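Local coordinates for titin (Homo sapiens, PDB 6H4L), which is the giant sarcomere protein of muscle, represented here by one immunoglobulin-like domain of its M-band segment, which probably serves as a structural module, at residues H18-P21 with N25-F28; F28-Q33 with Y79-T84; A38-Y43 with Y57-G62; S53-T58 with L64-L69. All blocks are in the same frame, centred on the assembly; numbering follows the deposited sequence.

Interaction 1: H18-P21 with N25-F28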
loop_
_atom_site.group_PDB
_atom_site.type_symbol
_atom_site.label_atom_id
_atom_site.label_comp_id
_atom_site.label_asym_id
_atom_site.label_seq_id
_atom_site.Cartn_x
_atom_site.Cartn_y
_atom_site.Cartn_z
ATOM N N HIS A 18 -1.373 2.608 -12.089
ATOM C CA HIS A 18 -2.175 3.633 -12.734
ATOM C C HIS A 18 -1.463 4.964 -12.931
ATOM O O HIS A 18 -0.342 5.179 -12.465
ATOM C CB HIS A 18 -3.509 3.839 -11.997
ATOM C CG HIS A 18 -3.362 4.376 -10.608
ATOM N ND1 HIS A 18 -2.971 3.590 -9.543
ATOM C CD2 HIS A 18 -3.564 5.616 -10.103
ATOM C CE1 HIS A 18 -2.931 4.325 -8.446
ATOM N NE2 HIS A 18 -3.289 5.556 -8.757
ATOM N N ARG A 19 -2.145 5.845 -13.648
ATOM C CA ARG A 19 -1.646 7.178 -13.946
ATOM C C ARG A 19 -2.426 8.181 -13.121
ATOM O O ARG A 19 -3.561 7.919 -12.714
ATOM C CB ARG A 19 -1.828 7.499 -15.429
ATOM C CG ARG A 19 -1.057 6.600 -16.373
ATOM N N VAL A 20 -1.815 9.329 -12.871
ATOM C CA VAL A 20 -2.499 10.422 -12.204
ATOM C C VAL A 20 -1.935 11.721 -12.749
ATOM O O VAL A 20 -0.721 11.852 -12.916
ATOM C CB VAL A 20 -2.330 10.361 -10.672
ATOM C CG1 VAL A 20 -0.880 10.568 -10.281
ATOM C CG2 VAL A 20 -3.230 11.388 -9.989
ATOM N N PRO A 21 -2.819 12.668 -13.086
ATOM C CA PRO A 21 -2.347 13.981 -13.534
ATOM C C PRO A 21 -1.560 14.683 -12.434
ATOM O O PRO A 21 -1.925 14.601 -11.259
ATOM C CB PRO A 21 -3.646 14.741 -13.817
ATOM C CG PRO A 21 -4.653 13.681 -14.105
ATOM C CD PRO A 21 -4.280 12.526 -13.213
ATOM N N ASN A 25 -4.510 14.107 -6.235
ATOM C CA ASN A 25 -4.257 13.107 -5.204
ATOM C C ASN A 25 -4.564 11.744 -5.769
ATOM O O ASN A 25 -5.349 11.609 -6.699
ATOM C CB ASN A 25 -5.160 13.342 -3.995
ATOM C CG ASN A 25 -5.158 14.786 -3.539
ATOM O OD1 ASN A 25 -4.110 15.423 -3.470
ATOM N ND2 ASN A 25 -6.341 15.310 -3.231
ATOM N N THR A 26 -3.956 10.716 -5.205
ATOM C CA THR A 26 -4.284 9.382 -5.666
ATOM C C THR A 26 -4.241 8.370 -4.533
ATOM O O THR A 26 -3.694 8.634 -3.467
ATOM C CB THR A 26 -3.361 8.955 -6.820
ATOM O OG1 THR A 26 -3.970 7.884 -7.551
ATOM C CG2 THR A 26 -1.994 8.546 -6.300
ATOM N N ARG A 27 -4.832 7.210 -4.771
ATOM C CA ARG A 27 -4.813 6.142 -3.779
ATOM C C ARG A 27 -4.437 4.829 -4.420
ATOM O O ARG A 27 -4.778 4.582 -5.580
ATOM C CB ARG A 27 -6.199 5.981 -3.159
ATOM C CG ARG A 27 -6.568 7.060 -2.190
ATOM C CD ARG A 27 -7.993 6.913 -1.673
ATOM N NE ARG A 27 -8.281 7.981 -0.721
ATOM C CZ ARG A 27 -9.502 8.364 -0.364
ATOM N NH1 ARG A 27 -10.565 7.770 -0.895
ATOM N NH2 ARG A 27 -9.657 9.351 0.513
ATOM N N PHE A 28 -3.750 3.994 -3.641
ATOM C CA PHE A 28 -3.611 2.567 -3.919
ATOM C C PHE A 28 -4.418 1.834 -2.862
ATOM O O PHE A 28 -4.409 2.209 -1.696
ATOM C CB PHE A 28 -2.152 2.127 -3.832
ATOM C CG PHE A 28 -1.297 2.582 -5.001
ATOM C CD1 PHE A 28 -1.305 1.875 -6.192
ATOM C CD2 PHE A 28 -0.472 3.686 -4.889
ATOM C CE1 PHE A 28 -0.517 2.270 -7.262
ATOM C CE2 PHE A 28 0.318 4.098 -5.965
ATOM C CZ PHE A 28 0.293 3.386 -7.148
#
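His18 reaches across from strand 18-20 and lays its ring against Thr26, Phe28 and the Arg27 carbonyl. Its CG sits between the backbone N and the carbonyl carbon (chi1 65°), a turn that sends the imidazole straight over to the facing strand. At the ring edge, near its plane, NE2 and Thr26 OG1 share a short hydrogen bond of 2.7 Å. Thr26 meets it with a hydroxyl placed opposite its own backbone N. The same ring touches Phe28 obliquely: His18 CE1 rests 3.4 Å from Phe28 CE1, above one face of the phenyl and displaced toward its rim, the planes at 59°. Because His18 ND1 is bound to Arg16 O, both ring nitrogens are engaged and the flip of the imidazole is well fixed. Val20 CG2 rests on the Asn25 carbonyl and, at 4.0 Å, on Thr26 CB. The strand axes run nearly antiparallel but stay 8.8 Å apart, so side chains rather than a backbone ladder join them. Strand 18-20 hydrogen-bonds through its backbone to strand 88-98, while strand 26-35 pairs with 63-68; the contact therefore bridges the two sheets at one edge of the sandwich, where Leu96 packs against both His18 and Phe28.

Interaction 2: F28-Q33 with Y79-T84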
loop_
_atom_site.group_PDB
_atom_site.type_symbol
_atom_site.label_atom_id
_atom_site.label_comp_id
_atom_site.label_asym_id
_atom_site.label_seq_id
_atom_site.Cartn_x
_atom_site.Cartn_y
_atom_site.Cartn_z
ATOM N N PHE A 28 -3.750 3.994 -3.641
ATOM C CA PHE A 28 -3.611 2.567 -3.919
ATOM C C PHE A 28 -4.418 1.834 -2.862
ATOM O O PHE A 28 -4.409 2.209 -1.696
ATOM C CB PHE A 28 -2.152 2.127 -3.832
ATOM C CG PHE A 28 -1.297 2.582 -5.001
ATOM C CD1 PHE A 28 -1.305 1.875 -6.192
ATOM C CD2 PHE A 28 -0.472 3.686 -4.889
ATOM C CE1 PHE A 28 -0.517 2.270 -7.262
ATOM C CE2 PHE A 28 0.318 4.098 -5.965
ATOM C CZ PHE A 28 0.293 3.386 -7.148
ATOM N N ILE A 29 -5.104 0.778 -3.262
ATOM C CA ILE A 29 -5.947 0.040 -2.319
ATOM C C ILE A 29 -5.717 -1.446 -2.532
ATOM O O ILE A 29 -5.640 -1.903 -3.665
ATOM C CB ILE A 29 -7.438 0.372 -2.520
ATOM C CG1 ILE A 29 -7.693 1.862 -2.276
ATOM C CG2 ILE A 29 -8.301 -0.448 -1.564
ATOM C CD1 ILE A 29 -9.055 2.349 -2.762
ATOM N N LEU A 30 -5.587 -2.192 -1.441
ATOM C CA LEU A 30 -5.536 -3.650 -1.549
ATOM C C LEU A 30 -6.314 -4.249 -0.397
ATOM O O LEU A 30 -6.711 -3.555 0.528
ATOM C CB LEU A 30 -4.104 -4.180 -1.584
ATOM C CG LEU A 30 -3.199 -4.033 -0.368
ATOM C CD1 LEU A 30 -2.096 -5.072 -0.383
ATOM C CD2 LEU A 30 -2.559 -2.632 -0.384
ATOM N N ASN A 31 -6.595 -5.546 -0.479
ATOM C CA ASN A 31 -7.286 -6.201 0.608
ATOM C C ASN A 31 -6.493 -7.409 1.067
ATOM O O ASN A 31 -6.071 -8.216 0.237
ATOM C CB ASN A 31 -8.656 -6.684 0.150
ATOM C CG ASN A 31 -9.489 -7.202 1.291
ATOM O OD1 ASN A 31 -10.058 -6.437 2.064
ATOM N ND2 ASN A 31 -9.561 -8.516 1.406
ATOM N N VAL A 32 -6.267 -7.496 2.374
ATOM C CA VAL A 32 -5.509 -8.614 2.951
ATOM C C VAL A 32 -6.390 -9.340 3.961
ATOM O O VAL A 32 -7.166 -8.717 4.696
ATOM C CB VAL A 32 -4.192 -8.120 3.614
ATOM C CG1 VAL A 32 -4.491 -7.204 4.799
ATOM C CG2 VAL A 32 -3.287 -9.299 4.017
ATOM N N GLN A 33 -6.280 -10.675 3.983
ATOM C CA GLN A 33 -6.918 -11.500 4.991
ATOM C C GLN A 33 -5.805 -11.996 5.895
ATOM O O GLN A 33 -4.842 -12.600 5.422
ATOM C CB GLN A 33 -7.619 -12.690 4.337
ATOM C CG GLN A 33 -8.781 -12.283 3.420
ATOM C CD GLN A 33 -9.426 -13.473 2.717
ATOM O OE1 GLN A 33 -8.841 -14.557 2.629
ATOM N NE2 GLN A 33 -10.644 -13.268 2.203
ATOM N N TYR A 79 5.251 1.379 -5.655
ATOM C CA TYR A 79 4.759 1.410 -4.285
ATOM C C TYR A 79 4.482 -0.009 -3.872
ATOM O O TYR A 79 3.867 -0.760 -4.627
ATOM C CB TYR A 79 3.499 2.272 -4.165
ATOM C CG TYR A 79 3.833 3.743 -4.276
ATOM C CD1 TYR A 79 4.114 4.499 -3.142
ATOM C CD2 TYR A 79 3.902 4.356 -5.513
ATOM C CE1 TYR A 79 4.451 5.845 -3.243
ATOM C CE2 TYR A 79 4.238 5.707 -5.624
ATOM C CZ TYR A 79 4.502 6.435 -4.482
ATOM O OH TYR A 79 4.833 7.770 -4.571
ATOM N N ARG A 80 4.954 -0.368 -2.681
ATOM C CA ARG A 80 4.804 -1.734 -2.191
ATOM C C ARG A 80 4.220 -1.753 -0.783
ATOM O O ARG A 80 4.629 -0.966 0.076
ATOM C CB ARG A 80 6.174 -2.430 -2.196
ATOM C CG ARG A 80 6.168 -3.815 -1.547
ATOM C CD ARG A 80 7.566 -4.416 -1.476
ATOM N NE ARG A 80 8.146 -4.684 -2.788
ATOM C CZ ARG A 80 8.052 -5.850 -3.420
ATOM N NH1 ARG A 80 7.367 -6.850 -2.873
ATOM N NH2 ARG A 80 8.631 -6.016 -4.604
ATOM N N ALA A 81 3.273 -2.664 -0.546
ATOM C CA ALA A 81 2.776 -2.936 0.795
ATOM C C ALA A 81 3.335 -4.276 1.229
ATOM O O ALA A 81 3.378 -5.208 0.428
ATOM C CB ALA A 81 1.250 -2.984 0.815
ATOM N N VAL A 82 3.761 -4.367 2.482
ATOM C CA VAL A 82 4.182 -5.644 3.055
ATOM C C VAL A 82 3.347 -5.911 4.299
ATOM O O VAL A 82 3.300 -5.072 5.199
ATOM C CB VAL A 82 5.658 -5.609 3.432
ATOM C CG1 VAL A 82 6.093 -6.945 4.044
ATOM C CG2 VAL A 82 6.495 -5.270 2.200
ATOM N N CYS A 83 2.722 -7.091 4.367
ATOM C CA CYS A 83 1.799 -7.437 5.446
ATOM C C CYS A 83 2.357 -8.623 6.198
ATOM O O CYS A 83 2.610 -9.665 5.590
ATOM C CB CYS A 83 0.456 -7.872 4.872
ATOM S SG CYS A 83 -0.272 -6.615 3.802
ATOM N N THR A 84 2.553 -8.475 7.503
ATOM C CA THR A 84 3.238 -9.509 8.280
ATOM C C THR A 84 2.479 -9.864 9.551
ATOM O O THR A 84 1.930 -9.006 10.230
ATOM C CB THR A 84 4.656 -9.035 8.681
ATOM O OG1 THR A 84 5.393 -8.675 7.503
ATOM C CG2 THR A 84 5.418 -10.133 9.425
#
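Phe28 overlaps the CB-CG-CD2 side of Tyr79: its CE2 comes to 3.6 Å from Tyr79 CD2, and the tyrosine CB lies over one face of the phenyl ring. The rings meet obliquely, their planes 33° apart and their centroids 5.4 Å apart, and the side chains cross at about a right angle. In Tyr79 the CG stands opposite the carbonyl carbon (chi1 -73°), which sets CG and CD2 beside Phe28 CE2; beyond this contact its hydroxyl binds Asp75 O. Next along the strands, the forked end of Leu30 straddles a single methyl, with CD2 4.0 Å and CD1 4.1 Å from Ala81 CB. Third, Val32 CG2 touches Cys83 SG at 4.0 Å. All six side chains are buried and the contact between them is apolar throughout. The strands run almost parallel, 13° apart, but belong to opposite sheets, with axes 9.3 Å from each other. This is the core between strands B and F of an immunoglobulin sandwich. Leu30 and Ala81, both packed on Trp42, occupy the places where many such domains carry their conserved disulfide, and the bond from Tyr79 to Asp75 is the family's tyrosine corner.

Interaction 3: A38-Y43 with Y57-G62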
loop_
_atom_site.group_PDB
_atom_site.type_symbol
_atom_site.label_atom_id
_atom_site.label_comp_id
_atom_site.label_asym_id
_atom_site.label_seq_id
_atom_site.Cartn_x
_atom_site.Cartn_y
_atom_site.Cartn_z
ATOM N N ALA A 38 -2.521 -8.085 10.450
ATOM C CA ALA A 38 -1.192 -7.860 9.909
ATOM C C ALA A 38 -0.638 -6.514 10.331
ATOM O O ALA A 38 -1.372 -5.532 10.440
ATOM C CB ALA A 38 -1.236 -7.927 8.384
ATOM N N GLU A 39 0.665 -6.496 10.563
ATOM C CA GLU A 39 1.424 -5.249 10.623
ATOM C C GLU A 39 1.718 -4.893 9.177
ATOM O O GLU A 39 2.131 -5.760 8.396
ATOM C CB GLU A 39 2.738 -5.455 11.370
ATOM C CG GLU A 39 2.587 -5.780 12.842
ATOM C CD GLU A 39 2.036 -4.621 13.652
ATOM O OE1 GLU A 39 2.352 -3.456 13.326
ATOM O OE2 GLU A 39 1.277 -4.877 14.610
ATOM N N VAL A 40 1.493 -3.634 8.808
ATOM C CA VAL A 40 1.640 -3.228 7.419
ATOM C C VAL A 40 2.727 -2.168 7.312
ATOM O O VAL A 40 2.763 -1.213 8.106
ATOM C CB VAL A 40 0.305 -2.673 6.860
ATOM C CG1 VAL A 40 0.451 -2.292 5.411
ATOM C CG2 VAL A 40 -0.802 -3.740 7.008
ATOM N N LYS A 41 3.633 -2.362 6.359
ATOM C CA LYS A 41 4.612 -1.327 6.024
ATOM C C LYS A 41 4.497 -0.976 4.550
ATOM O O LYS A 41 4.225 -1.844 3.724
ATOM C CB LYS A 41 6.033 -1.795 6.350
ATOM C CG LYS A 41 6.273 -2.009 7.831
ATOM C CD LYS A 41 7.732 -2.359 8.092
ATOM C CE LYS A 41 7.992 -2.593 9.574
ATOM N NZ LYS A 41 7.619 -1.402 10.380
ATOM N N TRP A 42 4.717 0.300 4.226
ATOM C CA TRP A 42 4.619 0.756 2.851
ATOM C C TRP A 42 5.961 1.284 2.390
ATOM O O TRP A 42 6.688 1.872 3.180
ATOM C CB TRP A 42 3.594 1.882 2.750
ATOM C CG TRP A 42 2.151 1.421 2.791
ATOM C CD1 TRP A 42 1.345 1.343 3.887
ATOM C CD2 TRP A 42 1.353 1.037 1.669
ATOM N NE1 TRP A 42 0.084 0.904 3.517
ATOM C CE2 TRP A 42 0.069 0.713 2.159
ATOM C CE3 TRP A 42 1.597 0.931 0.295
ATOM C CZ2 TRP A 42 -0.971 0.311 1.309
ATOM C CZ3 TRP A 42 0.574 0.526 -0.535
ATOM C CH2 TRP A 42 -0.687 0.206 -0.025
ATOM N N TYR A 43 6.271 1.070 1.116
ATOM C CA TYR A 43 7.552 1.487 0.547
ATOM C C TYR A 43 7.350 2.196 -0.779
ATOM O O TYR A 43 6.427 1.884 -1.530
ATOM C CB TYR A 43 8.453 0.263 0.326
ATOM C CG TYR A 43 8.741 -0.514 1.581
ATOM C CD1 TYR A 43 9.935 -0.348 2.269
ATOM C CD2 TYR A 43 7.813 -1.426 2.080
ATOM C CE1 TYR A 43 10.196 -1.059 3.430
ATOM C CE2 TYR A 43 8.068 -2.137 3.238
ATOM C CZ TYR A 43 9.257 -1.954 3.903
ATOM O OH TYR A 43 9.513 -2.663 5.057
ATOM N N TYR A 57 -1.707 6.412 5.295
ATOM C CA TYR A 57 -2.162 5.047 5.047
ATOM C C TYR A 57 -2.998 4.500 6.191
ATOM O O TYR A 57 -2.820 4.875 7.348
ATOM C CB TYR A 57 -1.006 4.095 4.703
ATOM C CG TYR A 57 0.254 4.254 5.534
ATOM C CD1 TYR A 57 0.364 3.686 6.799
ATOM C CD2 TYR A 57 1.346 4.946 5.034
ATOM C CE1 TYR A 57 1.525 3.824 7.546
ATOM C CE2 TYR A 57 2.505 5.095 5.773
ATOM C CZ TYR A 57 2.590 4.530 7.024
ATOM O OH TYR A 57 3.752 4.682 7.746
ATOM N N THR A 58 -3.915 3.598 5.853
ATOM C CA THR A 58 -4.838 3.061 6.836
ATOM C C THR A 58 -5.063 1.574 6.614
ATOM O O THR A 58 -4.798 1.060 5.528
ATOM C CB THR A 58 -6.211 3.745 6.754
ATOM O OG1 THR A 58 -6.747 3.584 5.433
ATOM C CG2 THR A 58 -6.104 5.231 7.084
ATOM N N ASN A 59 -5.541 0.896 7.659
ATOM C CA ASN A 59 -5.955 -0.504 7.588
ATOM C C ASN A 59 -7.311 -0.592 8.259
ATOM O O ASN A 59 -7.427 -0.385 9.463
ATOM C CB ASN A 59 -4.956 -1.429 8.303
ATOM C CG ASN A 59 -5.358 -2.899 8.229
ATOM O OD1 ASN A 59 -6.468 -3.231 7.825
ATOM N ND2 ASN A 59 -4.435 -3.787 8.599
ATOM N N THR A 60 -8.344 -0.862 7.473
ATOM C CA THR A 60 -9.688 -0.969 8.011
ATOM C C THR A 60 -10.158 -2.404 7.817
ATOM O O THR A 60 -10.661 -2.772 6.754
ATOM C CB THR A 60 -10.647 0.016 7.311
ATOM O OG1 THR A 60 -10.103 1.337 7.374
ATOM C CG2 THR A 60 -12.013 0.009 7.989
ATOM N N SER A 61 -9.958 -3.226 8.843
ATOM C CA SER A 61 -10.347 -4.635 8.785
ATOM C C SER A 61 -9.745 -5.391 7.594
ATOM O O SER A 61 -10.353 -6.331 7.072
ATOM C CB SER A 61 -11.874 -4.772 8.771
ATOM O OG SER A 61 -12.457 -4.078 9.860
ATOM N N GLY A 62 -8.546 -4.998 7.178
ATOM C CA GLY A 62 -7.885 -5.670 6.072
ATOM C C GLY A 62 -7.931 -4.909 4.752
ATOM O O GLY A 62 -7.223 -5.255 3.811
HETATM O O HOH W 1 -2.175 -2.778 10.105
HETATM O O HOH W 2 -2.032 0.330 5.454
#
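The Tyr57 ring carries Trp42 CD1 over one face, 3.5 Å from Tyr57 CG and displaced toward the rim. The tyrosine meets the indole obliquely: the five-membered ring and the phenol are inclined at 32°, centroids 4.8 Å apart, and the side chains slide past each other in opposite directions. A chi1 of 42° tucks Tyr57 CG between its backbone N and carbonyl carbon and sets the root of the ring beside the CD1 corner of the indole, while Tyr57 OH leads away to bind Leu49 O. At the edge of Trp42, in the ring plane, a water accepts from NE1 at 2.9 Å and donates to Thr58 O, satisfying the indole nitrogen and linking the two strands. Asn59 makes a second such bridge. Its ND2 gives a hydrogen bond of 2.9 Å to another water, which donates to Ala38 O, and the same ND2 lies 4.0 Å from Val40 CG2. The other end of the amide is engaged, since Asn59 OD1 accepts from Gly62 N at 2.8 Å in the carbonyl plane; this Asx motif holds the amide's rotation as the chain turns toward strand 63-68. With strands C and D facing each other from different sheets, this is the margin of an immunoglobulin sandwich, where the buried tryptophan of strand C, a hallmark of the fold, is partly covered by a strand D tyrosine.

Interaction 4: S53-T58 with L64-L69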
loop_
_atom_site.group_PDB
_atom_site.type_symbol
_atom_site.label_atom_id
_atom_site.label_comp_id
_atom_site.label_asym_id
_atom_site.label_seq_id
_atom_site.Cartn_x
_atom_site.Cartn_y
_atom_site.Cartn_z
ATOM N N SER A 53 2.268 15.103 5.674
ATOM C CA SER A 53 1.198 15.858 5.037
ATOM C C SER A 53 0.941 15.317 3.631
ATOM O O SER A 53 -0.144 15.491 3.074
ATOM C CB SER A 53 1.530 17.349 4.996
ATOM O OG SER A 53 2.752 17.572 4.320
ATOM N N LYS A 54 1.936 14.636 3.071
ATOM C CA LYS A 54 1.819 14.094 1.720
ATOM C C LYS A 54 1.302 12.658 1.683
ATOM O O LYS A 54 0.559 12.285 0.770
ATOM C CB LYS A 54 3.167 14.173 1.010
ATOM C CG LYS A 54 3.088 13.912 -0.479
ATOM C CD LYS A 54 4.394 14.282 -1.150
ATOM C CE LYS A 54 4.285 14.166 -2.655
ATOM N NZ LYS A 54 3.377 15.183 -3.235
ATOM N N ILE A 55 1.684 11.870 2.684
ATOM C CA ILE A 55 1.425 10.431 2.688
ATOM C C ILE A 55 0.554 10.003 3.873
ATOM O O ILE A 55 0.890 10.290 5.018
ATOM C CB ILE A 55 2.755 9.661 2.790
ATOM C CG1 ILE A 55 3.649 9.954 1.582
ATOM C CG2 ILE A 55 2.508 8.174 2.955
ATOM C CD1 ILE A 55 3.100 9.453 0.268
ATOM N N HIS A 56 -0.553 9.316 3.595
ATOM C CA HIS A 56 -1.390 8.733 4.648
ATOM C C HIS A 56 -1.702 7.286 4.298
ATOM O O HIS A 56 -1.967 6.975 3.143
ATOM C CB HIS A 56 -2.730 9.466 4.765
ATOM C CG HIS A 56 -2.604 10.928 5.042
ATOM N ND1 HIS A 56 -3.420 11.866 4.447
ATOM C CD2 HIS A 56 -1.774 11.614 5.861
ATOM C CE1 HIS A 56 -3.086 13.072 4.876
ATOM N NE2 HIS A 56 -2.090 12.946 5.735
ATOM N N TYR A 57 -1.707 6.412 5.295
ATOM C CA TYR A 57 -2.162 5.047 5.047
ATOM C C TYR A 57 -2.998 4.500 6.191
ATOM O O TYR A 57 -2.820 4.875 7.348
ATOM C CB TYR A 57 -1.006 4.095 4.703
ATOM C CG TYR A 57 0.254 4.254 5.534
ATOM C CD1 TYR A 57 0.364 3.686 6.799
ATOM C CD2 TYR A 57 1.346 4.946 5.034
ATOM C CE1 TYR A 57 1.525 3.824 7.546
ATOM C CE2 TYR A 57 2.505 5.095 5.773
ATOM C CZ TYR A 57 2.590 4.530 7.024
ATOM O OH TYR A 57 3.752 4.682 7.746
ATOM N N THR A 58 -3.915 3.598 5.853
ATOM C CA THR A 58 -4.838 3.061 6.836
ATOM C C THR A 58 -5.063 1.574 6.614
ATOM O O THR A 58 -4.798 1.060 5.528
ATOM C CB THR A 58 -6.211 3.745 6.754
ATOM O OG1 THR A 58 -6.747 3.584 5.433
ATOM C CG2 THR A 58 -6.104 5.231 7.084
ATOM N N LEU A 64 -6.568 -2.022 2.921
ATOM C CA LEU A 64 -5.374 -1.198 3.109
ATOM C C LEU A 64 -5.405 -0.104 2.062
ATOM O O LEU A 64 -5.582 -0.407 0.888
ATOM C CB LEU A 64 -4.115 -2.033 2.895
ATOM C CG LEU A 64 -4.090 -3.353 3.665
ATOM C CD1 LEU A 64 -2.738 -4.003 3.416
ATOM C CD2 LEU A 64 -4.325 -3.098 5.140
ATOM N N THR A 65 -5.230 1.152 2.473
ATOM C CA THR A 65 -5.240 2.266 1.516
ATOM C C THR A 65 -4.006 3.116 1.752
ATOM O O THR A 65 -3.682 3.433 2.903
ATOM C CB THR A 65 -6.504 3.150 1.671
ATOM O OG1 THR A 65 -7.684 2.327 1.572
ATOM C CG2 THR A 65 -6.561 4.247 0.598
ATOM N N LEU A 66 -3.312 3.449 0.664
ATOM C CA LEU A 66 -2.231 4.435 0.696
ATOM C C LEU A 66 -2.727 5.630 -0.081
ATOM O O LEU A 66 -3.195 5.487 -1.202
ATOM C CB LEU A 66 -0.964 3.895 0.029
ATOM C CG LEU A 66 0.161 4.937 -0.166
ATOM C CD1 LEU A 66 0.680 5.383 1.188
ATOM C CD2 LEU A 66 1.308 4.367 -1.015
ATOM N N GLU A 67 -2.609 6.804 0.509
ATOM C CA GLU A 67 -3.041 8.001 -0.175
ATOM C C GLU A 67 -1.832 8.915 -0.339
ATOM O O GLU A 67 -1.103 9.151 0.620
ATOM C CB GLU A 67 -4.135 8.675 0.634
ATOM C CG GLU A 67 -4.602 9.997 0.063
ATOM C CD GLU A 67 -5.706 10.587 0.909
ATOM O OE1 GLU A 67 -5.413 11.032 2.039
ATOM O OE2 GLU A 67 -6.868 10.563 0.460
ATOM N N ILE A 68 -1.605 9.367 -1.565
ATOM C CA ILE A 68 -0.514 10.302 -1.857
ATOM C C ILE A 68 -1.150 11.580 -2.370
ATOM O O ILE A 68 -1.912 11.548 -3.340
ATOM C CB ILE A 68 0.438 9.734 -2.930
ATOM C CG1 ILE A 68 0.950 8.348 -2.521
ATOM C CG2 ILE A 68 1.605 10.705 -3.188
ATOM C CD1 ILE A 68 0.898 7.330 -3.639
ATOM N N LEU A 69 -0.857 12.701 -1.714
ATOM C CA LEU A 69 -1.489 13.964 -2.047
ATOM C C LEU A 69 -0.583 14.789 -2.950
ATOM O O LEU A 69 0.637 14.680 -2.861
ATOM C CB LEU A 69 -1.765 14.765 -0.777
ATOM C CG LEU A 69 -2.683 14.145 0.273
ATOM C CD1 LEU A 69 -2.982 15.189 1.340
ATOM C CD2 LEU A 69 -3.960 13.658 -0.374
HETATM O O HOH W 3 -8.232 1.466 4.690
#
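His56 and Glu67 are tied together twice, by a backbone pair and by their side chains, in the hairpin of strands D and E of the immunoglobulin fold. In the ladder, Glu67 N reaches His56 O at 2.7 Å and His56 N returns to Glu67 O. On the sheet face that carries both side chains, His56 ND1 donates to Glu67 OE1 at 3.2 Å, almost straight (167°) and in the imidazole plane, although ring and carboxylate are turned 61° apart. Glu67 OE2 forms a salt bridge with Arg27, so the carboxylate is gripped at both oxygens, and the arginine probably favours its ionised form. Thr58 and Thr65 form the next hydrogen-bonded pair on this face. At the other end Lys54, extended until a bend at its last torsion, brings NZ to within 2.8 Å of Leu69 O; its ammonium also pairs with Asp75, near the zinc ion held by Asp70 and His72. The inner side is apolar: Ile55 CD1 packs on Ile68 CG1 at 3.7 Å, and Leu66 CD1 meets both Ile55 CG2 and the edge of Tyr57. One water bridges the threonine hydroxyls, 2.7 Å from Thr58 OG1 and 3.3 Å from Thr65 OG1.

Interactions 1, 2 and 3 all join the two sheets of the sandwich through side chains, whereas interaction 4 lies within one sheet and is built on backbone bonds. Interaction 2 is the buried, apolar centre. Interaction 1 admits one polar bond at one margin, and interaction 3, nearer the surface, admits water. Phe28 belongs to both 1 and 2, and Tyr57 to both 3 and 4. The hairpin of interaction 4 backs the others: Leu66 N bonds to Phe28 O, and Leu66 CD2 packs against Tyr79 and Trp42. Leu30 meets Trp42 directly, joining interaction 2 to interaction 3, while interactions 1 and 3 do not touch.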